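Local coordinates for Tv2483 (PDB 6DET), which binds L-arginine with high selectivity and probably delivers it, as a lipoprotein, to an ABC-type amino-acid transporter of Treponema vincentii, at residues A[46-51]-A[252-257]; A[67-72]-A[236-241]; A[101-106]-A[218-223]; A[118-123]-A[193-198]. All coordinates share one frame; numbering follows the deposited sequence.

Interaction 1. Residues A[46-51]-A[252-257]; sequences VPILSF and RKWFGS. With ARG (arginine), chain B.
W254, in the last turn of helix 246-255, meets I48 and F51 of the loop 46-51, and its indole can be followed outward atom by atom. CB starts the contact, 3.8 Å from I48 CG2. With CG turned anti to the carbonyl carbon (chi1 -72°), the ring then passes beside the loop backbone, where I48 O lies 3.9 Å from CE3, over one face and offset toward the rim; CE of the preceding K253 lies over the opposite face, also toward the rim. On the six-membered ring, CZ3 comes 3.7 Å from F51 CE1, with CH2 a little farther from the same atom, arriving at the edge of the phenyl ring, in the phenyl plane; the two ring planes stand at 89°. On the pyrrole side NE1 turns to D64 outside the contact and is hydrogen-bonded to its carboxylate, which also takes the K253 ammonium in a salt bridge.

F255 extends the apolar surface. Its CE1 is 3.5 Å from I48 CG2, while L49 CD2 approaches the ring edge, 4.0 Å from CZ. At the other end of the loop, V46 CG2 packs 3.6 Å from NH2 of the bound arginine.

The contact thus lies between the C-terminal end of helix 246-255 and the ligand loop, flanked by helix 61-73, whose Y61 meets F255 edge-to-face, and by helix 194-197, whose I195 touches both L49 and F255.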
# COMPACT_ATOMS: atom_id res chain seq x y z
N VAL A 46 -1.58 6.73 5.48
CA VAL A 46 -0.40 6.24 4.75
C VAL A 46 0.27 7.43 4.07
O VAL A 46 -0.34 8.02 3.17
CB VAL A 46 -0.77 5.17 3.71
CG1 VAL A 46 0.45 4.70 2.95
CG2 VAL A 46 -1.44 3.98 4.38
N PRO A 47 1.49 7.83 4.44
CA PRO A 47 2.10 9.00 3.79
C PRO A 47 2.18 8.86 2.27
O PRO A 47 2.31 7.76 1.73
CB PRO A 47 3.50 9.08 4.42
CG PRO A 47 3.35 8.39 5.78
CD PRO A 47 2.38 7.24 5.46
N ILE A 48 2.08 10.01 1.59
CA ILE A 48 2.08 10.13 0.12
C ILE A 48 0.87 9.50 -0.58
O ILE A 48 0.28 10.13 -1.47
CB ILE A 48 3.39 9.56 -0.46
CG1 ILE A 48 4.60 10.03 0.37
CG2 ILE A 48 3.53 10.00 -1.90
CD1 ILE A 48 5.99 9.66 -0.21
N LEU A 49 0.49 8.27 -0.22
CA LEU A 49 -0.56 7.56 -0.96
C LEU A 49 -1.98 7.97 -0.55
O LEU A 49 -2.86 8.12 -1.40
CB LEU A 49 -0.40 6.06 -0.77
CG LEU A 49 0.93 5.42 -1.24
CD1 LEU A 49 0.87 3.91 -1.00
CD2 LEU A 49 1.20 5.74 -2.70
N SER A 50 -2.23 8.12 0.75
CA SER A 50 -3.58 8.39 1.25
C SER A 50 -3.49 8.79 2.71
O SER A 50 -3.48 7.91 3.58
CB SER A 50 -4.53 7.19 1.12
OG SER A 50 -3.99 6.04 1.73
N PHE A 51 -3.41 10.09 2.96
CA PHE A 51 -3.18 10.64 4.30
C PHE A 51 -4.02 11.90 4.45
O PHE A 51 -4.65 12.38 3.50
CB PHE A 51 -1.69 10.92 4.53
CG PHE A 51 -1.15 12.02 3.67
CD1 PHE A 51 -0.73 11.76 2.37
CD2 PHE A 51 -1.07 13.32 4.14
CE1 PHE A 51 -0.25 12.78 1.56
CE2 PHE A 51 -0.59 14.34 3.35
CZ PHE A 51 -0.17 14.07 2.04
N ARG A 252 4.89 12.59 -10.43
CA ARG A 252 5.89 13.65 -10.30
C ARG A 252 5.50 14.60 -9.18
O ARG A 252 6.35 15.04 -8.40
CB ARG A 252 6.05 14.39 -11.64
CG ARG A 252 6.58 13.50 -12.77
CD ARG A 252 6.91 14.28 -14.04
NE ARG A 252 7.53 13.40 -15.02
CZ ARG A 252 6.89 12.84 -16.05
NH1 ARG A 252 5.60 13.06 -16.25
NH2 ARG A 252 7.55 12.04 -16.89
N LYS A 253 4.21 14.91 -9.07
CA LYS A 253 3.70 15.73 -7.97
C LYS A 253 4.06 15.14 -6.61
O LYS A 253 4.53 15.86 -5.71
CB LYS A 253 2.19 15.88 -8.10
CG LYS A 253 1.47 16.58 -6.95
CD LYS A 253 -0.06 16.37 -7.11
CE LYS A 253 -0.88 16.89 -5.94
NZ LYS A 253 -2.33 16.60 -6.17
N TRP A 254 3.81 13.85 -6.43
CA TRP A 254 3.90 13.25 -5.10
C TRP A 254 5.27 12.66 -4.78
O TRP A 254 5.65 12.60 -3.59
CB TRP A 254 2.84 12.15 -4.96
CG TRP A 254 1.45 12.70 -4.85
CD1 TRP A 254 0.48 12.67 -5.80
CD2 TRP A 254 0.91 13.41 -3.73
NE1 TRP A 254 -0.66 13.30 -5.33
CE2 TRP A 254 -0.41 13.76 -4.06
CE3 TRP A 254 1.40 13.77 -2.48
CZ2 TRP A 254 -1.25 14.46 -3.18
CZ3 TRP A 254 0.58 14.47 -1.61
CH2 TRP A 254 -0.72 14.81 -1.97
N PHE A 255 6.02 12.22 -5.79
CA PHE A 255 7.28 11.52 -5.61
C PHE A 255 8.48 12.26 -6.18
O PHE A 255 9.61 11.87 -5.88
CB PHE A 255 7.23 10.13 -6.29
CG PHE A 255 6.19 9.19 -5.72
CD1 PHE A 255 6.34 8.65 -4.45
CD2 PHE A 255 5.08 8.83 -6.47
CE1 PHE A 255 5.37 7.80 -3.91
CE2 PHE A 255 4.13 7.96 -5.96
CZ PHE A 255 4.27 7.45 -4.67
N GLY A 256 8.29 13.28 -7.00
CA GLY A 256 9.39 14.00 -7.62
C GLY A 256 9.86 13.41 -8.94
O GLY A 256 10.69 14.02 -9.62
N SER A 257 9.36 12.23 -9.30
CA SER A 257 9.63 11.58 -10.59
C SER A 257 8.48 10.67 -10.94
O SER A 257 7.57 10.43 -10.13
CB SER A 257 10.95 10.79 -10.55
OG SER A 257 10.80 9.65 -9.73
N ARG B . 1.59 -2.83 1.49
CA ARG B . 0.80 -3.03 2.74
C ARG B . -0.23 -4.13 2.51
O ARG B . -0.55 -4.40 1.34
CB ARG B . 0.10 -1.74 3.16
CG ARG B . 1.04 -0.62 3.60
CD ARG B . 0.33 0.68 3.94
NE ARG B . -0.53 0.51 5.09
CZ ARG B . -1.86 0.47 5.06
NH1 ARG B . -2.51 0.26 6.21
NH2 ARG B . -2.53 0.61 3.92
OXT ARG B . -0.74 -4.71 3.47

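Interaction 2. Residues A[67-72]-A[236-241]; sequences TELCRR and SVLAEM
L69 and V237 have the nearest CA atoms of the two helical segments, 6.3 Å apart, where 67-72 and 236-241 pass with axes 9.9 Å from each other and N-to-C directions 113° apart. So steep a crossing confines the apolar contact to a short patch. L69 CD1 enters it from one side and lies 3.7 Å from V237 CB, also touching the CD2 methyl of L238. M241 comes from the other side: its SD is 3.6 Å from L69 CA, and the bend at its last torsion (chi3 60°) brings CE to 3.6 Å from E68 CG.

The polar rim is organised by R72. Its chain runs extended from CG to NE and lays the guanidinium on M241, with CG of that methionine centred over one face, 3.5 Å from R72 CZ. Along the guanidinium edge, NE donates in plane to E68 OE2 at 2.8 Å; NH1 reaches E240 OE1 across the helices at 2.8 Å, tilted from the guanidinium plane, in a salt bridge whose two flat groups are inclined by 49°. E68 is shared, since R71 grips its carboxylate side-on, through NE to one oxygen and NH2 to the other. R72 NH1 has a further salt-bridge partner in D244, just beyond helix 228-243.

E68, R71, R72 and E240 therefore form a salt-bridge network bordering a hydrophobic helix crossing. Helix 246-255 closes it from another side through I247 and F250. In the two-lobed fold of solute-binding proteins, this is a contact between helices flanking the sheet of one lobe, remote from the ligand.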
# COMPACT_ATOMS: atom_id res chain seq x y z
N THR A 67 -9.80 9.68 -7.87
CA THR A 67 -10.69 10.82 -8.08
C THR A 67 -10.86 11.09 -9.57
O THR A 67 -11.98 11.34 -10.05
CB THR A 67 -10.14 12.06 -7.37
OG1 THR A 67 -10.10 11.83 -5.95
CG2 THR A 67 -11.01 13.28 -7.64
N GLU A 68 -9.76 11.06 -10.33
CA GLU A 68 -9.81 11.36 -11.76
C GLU A 68 -10.42 10.19 -12.53
O GLU A 68 -11.20 10.40 -13.47
CB GLU A 68 -8.41 11.69 -12.28
CG GLU A 68 -8.31 11.85 -13.79
CD GLU A 68 -9.18 12.96 -14.34
OE1 GLU A 68 -9.77 13.74 -13.55
OE2 GLU A 68 -9.28 13.07 -15.59
N LEU A 69 -10.08 8.97 -12.15
CA LEU A 69 -10.67 7.80 -12.78
C LEU A 69 -12.19 7.83 -12.66
O LEU A 69 -12.90 7.62 -13.65
CB LEU A 69 -10.10 6.54 -12.14
CG LEU A 69 -10.74 5.27 -12.67
CD1 LEU A 69 -9.68 4.34 -13.22
CD2 LEU A 69 -11.48 4.64 -11.53
N CYS A 70 -12.70 8.07 -11.45
CA CYS A 70 -14.15 8.11 -11.27
C CYS A 70 -14.76 9.29 -12.02
O CYS A 70 -15.86 9.18 -12.58
CB CYS A 70 -14.48 8.17 -9.76
SG CYS A 70 -14.21 6.65 -8.90
N ARG A 71 -14.05 10.42 -12.09
CA ARG A 71 -14.57 11.52 -12.87
C ARG A 71 -14.77 11.10 -14.32
O ARG A 71 -15.82 11.36 -14.91
CB ARG A 71 -13.64 12.74 -12.82
CG ARG A 71 -14.25 13.94 -13.54
CD ARG A 71 -13.25 15.06 -13.70
NE ARG A 71 -12.23 14.71 -14.69
CZ ARG A 71 -12.41 14.83 -16.00
NH1 ARG A 71 -13.54 15.30 -16.48
NH2 ARG A 71 -11.44 14.47 -16.84
N ARG A 72 -13.78 10.44 -14.90
CA ARG A 72 -13.90 10.00 -16.29
C ARG A 72 -15.01 8.98 -16.47
O ARG A 72 -15.62 8.92 -17.55
CB ARG A 72 -12.57 9.43 -16.77
CG ARG A 72 -11.49 10.47 -16.93
CD ARG A 72 -10.18 9.92 -17.48
NE ARG A 72 -9.11 10.91 -17.39
CZ ARG A 72 -8.04 10.94 -18.17
NH1 ARG A 72 -7.88 10.03 -19.12
NH2 ARG A 72 -7.12 11.88 -17.99
N SER A 236 -9.22 -0.13 -18.07
CA SER A 236 -9.24 0.62 -19.32
C SER A 236 -8.98 2.10 -19.09
O SER A 236 -8.26 2.74 -19.87
CB SER A 236 -10.59 0.42 -20.01
OG SER A 236 -10.57 1.09 -21.26
N VAL A 237 -9.59 2.67 -18.05
CA VAL A 237 -9.40 4.09 -17.76
C VAL A 237 -8.00 4.36 -17.21
O VAL A 237 -7.38 5.38 -17.53
CB VAL A 237 -10.49 4.57 -16.79
CG1 VAL A 237 -10.29 6.04 -16.50
CG2 VAL A 237 -11.87 4.31 -17.41
N LEU A 238 -7.51 3.48 -16.33
CA LEU A 238 -6.14 3.64 -15.83
C LEU A 238 -5.14 3.69 -16.98
O LEU A 238 -4.18 4.46 -16.95
CB LEU A 238 -5.78 2.50 -14.89
CG LEU A 238 -6.44 2.52 -13.50
CD1 LEU A 238 -6.03 1.29 -12.67
CD2 LEU A 238 -6.09 3.83 -12.75
N ALA A 239 -5.34 2.84 -17.99
CA ALA A 239 -4.42 2.83 -19.13
C ALA A 239 -4.45 4.17 -19.86
O ALA A 239 -3.40 4.73 -20.20
CB ALA A 239 -4.76 1.69 -20.07
N GLU A 240 -5.65 4.70 -20.09
CA GLU A 240 -5.80 6.00 -20.72
C GLU A 240 -5.10 7.07 -19.90
O GLU A 240 -4.40 7.94 -20.44
CB GLU A 240 -7.29 6.33 -20.88
CG GLU A 240 -7.63 7.68 -21.52
CD GLU A 240 -9.14 7.96 -21.56
OE1 GLU A 240 -9.71 8.39 -20.53
OE2 GLU A 240 -9.77 7.75 -22.63
N MET A 241 -5.29 7.03 -18.58
CA MET A 241 -4.72 8.04 -17.69
C MET A 241 -3.21 7.93 -17.60
O MET A 241 -2.54 8.91 -17.26
CB MET A 241 -5.33 7.92 -16.29
CG MET A 241 -6.77 8.34 -16.20
SD MET A 241 -7.56 7.86 -14.65
CE MET A 241 -6.54 8.72 -13.48

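Interaction 3. Residues A[101-106]-A[218-223]; sequences SGFSVT and YYTFAF. With ARG (arginine), chain B.
G102 O and S104 OG, both against the ring of Y219, grip the amino nitrogen of the bound arginine: the ligand N donates to G102 O at 2.7 Å and to S104 OG at 2.8 Å, with D193 as its third acceptor. Here the ligand-binding strand of a family 3 solute-binding protein meets its antiparallel neighbour, strand 215-223. S104 works twice. Its backbone N gives a nearly straight bond (173°) to the ligand carboxylate O at 2.9 Å, and chi1 of -61° places OG beside that N, so that ammonium and carboxylate are read by one residue. E217, just before the second segment, is also hydrogen-bonded to this hydroxyl.

Between the chains, T220 N donates to F103 O at 2.8 Å and V105 N to Y218 O at 2.8 Å. S101 and G102 turn a corner, and two waters continue the pairing beyond these bonds, one joining F103 N to T220 O and the other V105 O to Y218 N.

Two CH-pi contacts join the segments. G102 CA sits over one face of the Y219 ring, 3.7 Å from its centroid, while the hydroxyl of that tyrosine goes to D193. A222 CB sits over one face of the F103 ring, 3.6 Å from its centroid and 11° off the normal. Packing is tightest where V105 CG2 presses on T220 CG2, the two methyls only 3.5 Å apart.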
# COMPACT_ATOMS: atom_id res chain seq x y z
N SER A 101 -4.46 2.39 -0.80
CA SER A 101 -3.53 2.65 0.32
C SER A 101 -2.28 1.78 0.27
O SER A 101 -1.75 1.38 1.30
CB SER A 101 -4.24 2.48 1.68
OG SER A 101 -5.18 3.48 1.77
N GLY A 102 -1.78 1.50 -0.94
CA GLY A 102 -0.53 0.76 -1.06
C GLY A 102 -0.68 -0.73 -0.85
O GLY A 102 0.08 -1.35 -0.11
N PHE A 103 -1.70 -1.32 -1.49
CA PHE A 103 -1.99 -2.74 -1.36
C PHE A 103 -0.99 -3.57 -2.18
O PHE A 103 -0.94 -3.47 -3.41
CB PHE A 103 -3.44 -2.97 -1.83
CG PHE A 103 -3.95 -4.38 -1.58
CD1 PHE A 103 -4.82 -4.64 -0.53
CD2 PHE A 103 -3.61 -5.42 -2.44
CE1 PHE A 103 -5.28 -5.92 -0.32
CE2 PHE A 103 -4.08 -6.71 -2.21
CZ PHE A 103 -4.93 -6.95 -1.15
N SER A 104 -0.22 -4.43 -1.50
CA SER A 104 0.80 -5.26 -2.14
C SER A 104 0.23 -6.54 -2.77
O SER A 104 -0.58 -7.26 -2.17
CB SER A 104 1.85 -5.64 -1.12
OG SER A 104 2.48 -4.47 -0.62
N VAL A 105 0.68 -6.85 -3.99
CA VAL A 105 0.46 -8.17 -4.55
C VAL A 105 1.29 -9.21 -3.79
O VAL A 105 2.49 -9.03 -3.57
CB VAL A 105 0.82 -8.20 -6.04
CG1 VAL A 105 0.60 -9.60 -6.59
CG2 VAL A 105 -0.02 -7.18 -6.79
N THR A 106 0.63 -10.29 -3.36
CA THR A 106 1.32 -11.48 -2.88
C THR A 106 0.67 -12.69 -3.52
O THR A 106 -0.47 -12.63 -4.01
CB THR A 106 1.25 -11.67 -1.36
OG1 THR A 106 -0.09 -12.04 -0.99
CG2 THR A 106 1.67 -10.40 -0.60
N TYR A 218 5.02 -5.47 -6.01
CA TYR A 218 4.18 -4.56 -6.76
C TYR A 218 2.98 -4.17 -5.92
O TYR A 218 2.48 -4.98 -5.13
CB TYR A 218 3.66 -5.18 -8.04
CG TYR A 218 4.77 -5.78 -8.86
CD1 TYR A 218 5.60 -4.97 -9.63
CD2 TYR A 218 5.00 -7.15 -8.85
CE1 TYR A 218 6.63 -5.52 -10.36
CE2 TYR A 218 6.02 -7.70 -9.58
CZ TYR A 218 6.84 -6.89 -10.34
OH TYR A 218 7.86 -7.45 -11.08
N TYR A 219 2.55 -2.93 -6.09
CA TYR A 219 1.31 -2.43 -5.53
C TYR A 219 0.22 -2.60 -6.59
O TYR A 219 0.48 -2.48 -7.79
CB TYR A 219 1.40 -0.95 -5.19
CG TYR A 219 2.10 -0.58 -3.87
CD1 TYR A 219 2.39 -1.53 -2.91
CD2 TYR A 219 2.37 0.74 -3.61
CE1 TYR A 219 2.98 -1.13 -1.66
CE2 TYR A 219 2.95 1.15 -2.41
CZ TYR A 219 3.24 0.21 -1.45
OH TYR A 219 3.76 0.64 -0.24
N THR A 220 -1.00 -2.81 -6.11
CA THR A 220 -2.18 -2.95 -6.97
C THR A 220 -3.36 -2.30 -6.27
O THR A 220 -3.24 -1.72 -5.18
CB THR A 220 -2.43 -4.44 -7.27
OG1 THR A 220 -3.52 -4.61 -8.20
CG2 THR A 220 -2.75 -5.21 -6.01
N PHE A 221 -4.53 -2.39 -6.92
CA PHE A 221 -5.81 -2.09 -6.28
C PHE A 221 -6.60 -3.39 -6.27
O PHE A 221 -6.67 -4.08 -7.30
CB PHE A 221 -6.56 -1.00 -7.02
CG PHE A 221 -5.79 0.25 -7.20
CD1 PHE A 221 -5.16 0.87 -6.10
CD2 PHE A 221 -5.65 0.82 -8.45
CE1 PHE A 221 -4.44 2.02 -6.30
CE2 PHE A 221 -4.92 1.97 -8.63
CZ PHE A 221 -4.32 2.57 -7.55
N ALA A 222 -7.13 -3.76 -5.10
CA ALA A 222 -7.74 -5.07 -4.87
C ALA A 222 -9.27 -5.00 -4.96
O ALA A 222 -9.89 -4.10 -4.37
CB ALA A 222 -7.35 -5.62 -3.49
N PHE A 223 -9.86 -5.98 -5.64
CA PHE A 223 -11.30 -6.05 -5.89
C PHE A 223 -11.81 -7.42 -5.48
O PHE A 223 -11.04 -8.36 -5.29
CB PHE A 223 -11.61 -5.80 -7.38
CG PHE A 223 -11.33 -4.41 -7.82
CD1 PHE A 223 -10.02 -4.02 -8.06
CD2 PHE A 223 -12.34 -3.50 -7.98
CE1 PHE A 223 -9.74 -2.75 -8.45
CE2 PHE A 223 -12.05 -2.20 -8.37
CZ PHE A 223 -10.72 -1.84 -8.59
N ARG B . 1.59 -2.83 1.49
CA ARG B . 0.80 -3.03 2.74
C ARG B . -0.23 -4.13 2.51
O ARG B . -0.55 -4.40 1.34
CB ARG B . 0.10 -1.74 3.16
CG ARG B . 1.04 -0.62 3.60
CD ARG B . 0.33 0.68 3.94
NE ARG B . -0.53 0.51 5.09
CZ ARG B . -1.86 0.47 5.06
NH1 ARG B . -2.51 0.26 6.21
NH2 ARG B . -2.53 0.61 3.92
OXT ARG B . -0.74 -4.71 3.47
O HOH W 1 -2.98 0.50 -3.54
O HOH W 2 4.37 -8.30 -5.47

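Interaction 4. Residues A[118-123]-A[193-198]; sequences PYLQNA and DLIYSL. With ARG (arginine), chain B.
The amide of N122 crosses the carboxylate of D193 with the two planes 60° apart, ND2 lying 3.3 Å from D193 CG. This is contact without a hydrogen bond: ND2 is instead bonded to the carboxylate of E217 on the neighbouring strand. Y196 adds a second flat group: the carbonyl O of D193 lies over the centre of one face of its ring, and CE1 is 3.8 Å from the ligand CD, met obliquely.

The amide oxygen of N122 does the joining. CG anti to the backbone N (chi1 178°) carries OD1 to the start of helix 194-197, where I195 N donates to it at 3.0 Å. The next residue along the strand offers its main chain, and L194 N gives A123 O an almost straight bond of 2.8 Å. Two successive N-H groups of the first helical turn thereby find acceptors on strand 120-129. I195 packs its CG1 against the carbonyl oxygen Q121 O (3.2 Å), while its CG2 makes the apolar contact, 4.1 Å from L120 CD1. S197 OG turns back on D193 O at 2.8 Å, holding the turn together.

So positioned, D193 receives the ligand N on OD2 at 2.8 Å, the oxygen it shares with Y219, while K124 forms a salt bridge with OD1. With a lysine and the ligand ammonium so near, the carboxylate is probably kept ionised, a charged complement to the amino group of an amino acid.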
# COMPACT_ATOMS: atom_id res chain seq x y z
N PRO A 118 -0.55 -3.98 -11.91
CA PRO A 118 0.22 -3.19 -10.93
C PRO A 118 0.57 -1.79 -11.40
O PRO A 118 0.83 -1.55 -12.58
CB PRO A 118 1.48 -4.03 -10.73
CG PRO A 118 1.03 -5.42 -10.97
CD PRO A 118 -0.05 -5.36 -12.01
N TYR A 119 0.60 -0.85 -10.44
CA TYR A 119 0.81 0.55 -10.79
C TYR A 119 2.07 1.14 -10.16
O TYR A 119 2.53 2.19 -10.64
CB TYR A 119 -0.45 1.37 -10.41
CG TYR A 119 -0.66 1.62 -8.91
CD1 TYR A 119 -1.07 0.57 -8.05
CD2 TYR A 119 -0.54 2.89 -8.37
CE1 TYR A 119 -1.28 0.79 -6.67
CE2 TYR A 119 -0.74 3.12 -6.98
CZ TYR A 119 -1.11 2.07 -6.16
OH TYR A 119 -1.31 2.30 -4.81
N LEU A 120 2.66 0.49 -9.16
CA LEU A 120 3.93 0.92 -8.56
C LEU A 120 4.73 -0.31 -8.16
O LEU A 120 4.15 -1.35 -7.85
CB LEU A 120 3.74 1.77 -7.29
CG LEU A 120 3.17 3.19 -7.43
CD1 LEU A 120 2.83 3.79 -6.06
CD2 LEU A 120 4.18 4.05 -8.21
N GLN A 121 6.07 -0.17 -8.16
CA GLN A 121 6.95 -1.12 -7.48
C GLN A 121 7.14 -0.68 -6.05
O GLN A 121 7.07 0.51 -5.72
CB GLN A 121 8.33 -1.21 -8.15
CG GLN A 121 8.35 -2.02 -9.38
CD GLN A 121 9.76 -2.09 -9.89
OE1 GLN A 121 10.29 -1.09 -10.36
NE2 GLN A 121 10.40 -3.23 -9.71
N ASN A 122 7.38 -1.65 -5.18
CA ASN A 122 7.68 -1.36 -3.79
C ASN A 122 8.67 -2.39 -3.27
O ASN A 122 8.91 -3.43 -3.90
CB ASN A 122 6.40 -1.37 -2.95
CG ASN A 122 6.68 -1.12 -1.49
OD1 ASN A 122 7.19 -0.04 -1.12
ND2 ASN A 122 6.37 -2.11 -0.65
N ALA A 123 9.27 -2.06 -2.14
CA ALA A 123 10.11 -2.98 -1.42
C ALA A 123 9.85 -2.77 0.06
O ALA A 123 9.61 -1.64 0.48
CB ALA A 123 11.58 -2.74 -1.71
N ASP A 193 7.15 0.09 4.14
CA ASP A 193 7.23 0.05 2.69
C ASP A 193 8.04 1.25 2.22
O ASP A 193 7.84 2.38 2.68
CB ASP A 193 5.86 0.09 1.99
CG ASP A 193 5.03 -1.17 2.18
OD1 ASP A 193 5.53 -2.19 2.70
OD2 ASP A 193 3.84 -1.15 1.76
N LEU A 194 8.98 0.99 1.31
CA LEU A 194 9.76 2.06 0.71
C LEU A 194 8.88 3.19 0.20
O LEU A 194 9.15 4.37 0.46
CB LEU A 194 10.62 1.50 -0.42
CG LEU A 194 11.50 2.51 -1.14
CD1 LEU A 194 12.54 3.08 -0.19
CD2 LEU A 194 12.19 1.82 -2.32
N ILE A 195 7.80 2.86 -0.54
CA ILE A 195 7.05 3.88 -1.28
C ILE A 195 6.51 4.97 -0.35
O ILE A 195 6.61 6.17 -0.65
CB ILE A 195 5.91 3.23 -2.10
CG1 ILE A 195 6.50 2.57 -3.37
CG2 ILE A 195 4.84 4.23 -2.46
CD1 ILE A 195 6.92 3.58 -4.47
N TYR A 196 5.90 4.58 0.77
CA TYR A 196 5.32 5.61 1.63
C TYR A 196 6.35 6.23 2.54
O TYR A 196 6.03 7.20 3.24
CB TYR A 196 4.10 5.08 2.43
CG TYR A 196 4.33 4.01 3.50
CD1 TYR A 196 3.76 2.74 3.39
CD2 TYR A 196 5.06 4.30 4.65
CE1 TYR A 196 3.94 1.79 4.36
CE2 TYR A 196 5.27 3.36 5.63
CZ TYR A 196 4.71 2.11 5.50
OH TYR A 196 4.90 1.18 6.50
N SER A 197 7.60 5.74 2.49
CA SER A 197 8.72 6.21 3.31
C SER A 197 9.64 7.19 2.58
O SER A 197 10.58 7.72 3.20
CB SER A 197 9.53 5.01 3.77
OG SER A 197 8.74 4.18 4.57
N LEU A 198 9.39 7.47 1.30
CA LEU A 198 10.37 8.24 0.52
C LEU A 198 10.62 9.62 1.12
O LEU A 198 11.77 10.08 1.17
CB LEU A 198 9.92 8.34 -0.93
CG LEU A 198 10.00 6.99 -1.64
CD1 LEU A 198 9.32 7.07 -2.99
CD2 LEU A 198 11.45 6.53 -1.78
N ARG B . 1.59 -2.83 1.49
CA ARG B . 0.80 -3.03 2.74
C ARG B . -0.23 -4.13 2.51
O ARG B . -0.55 -4.40 1.34
CB ARG B . 0.10 -1.74 3.16
CG ARG B . 1.04 -0.62 3.60
CD ARG B . 0.33 0.68 3.94
NE ARG B . -0.53 0.51 5.09
CZ ARG B . -1.86 0.47 5.06
NH1 ARG B . -2.51 0.26 6.21
NH2 ARG B . -2.53 0.61 3.92
OXT ARG B . -0.74 -4.71 3.47

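In the fold
Interactions 1, 3 and 4 all touch the bound arginine. Interaction 4 lies about 10 Å, centre to centre, from each of the other two, which are themselves about 16 Å apart. Strands 120-129 and 215-223 are neighbours in one sheet, and interactions 3 and 4 meet beside the ligand's amino group, with 2.7 Å between Y219 OH and D193 OD2. Interaction 1 adds L49, whose CD1 packs 3.4 Å from G102 CA, and S50, whose OG is probably hydrogen-bonded to S101 OG. Interaction 2 stands apart, its centre about 17 Å from that of interaction 3; it touches that contact through L238 against F221 and holds no pocket residue.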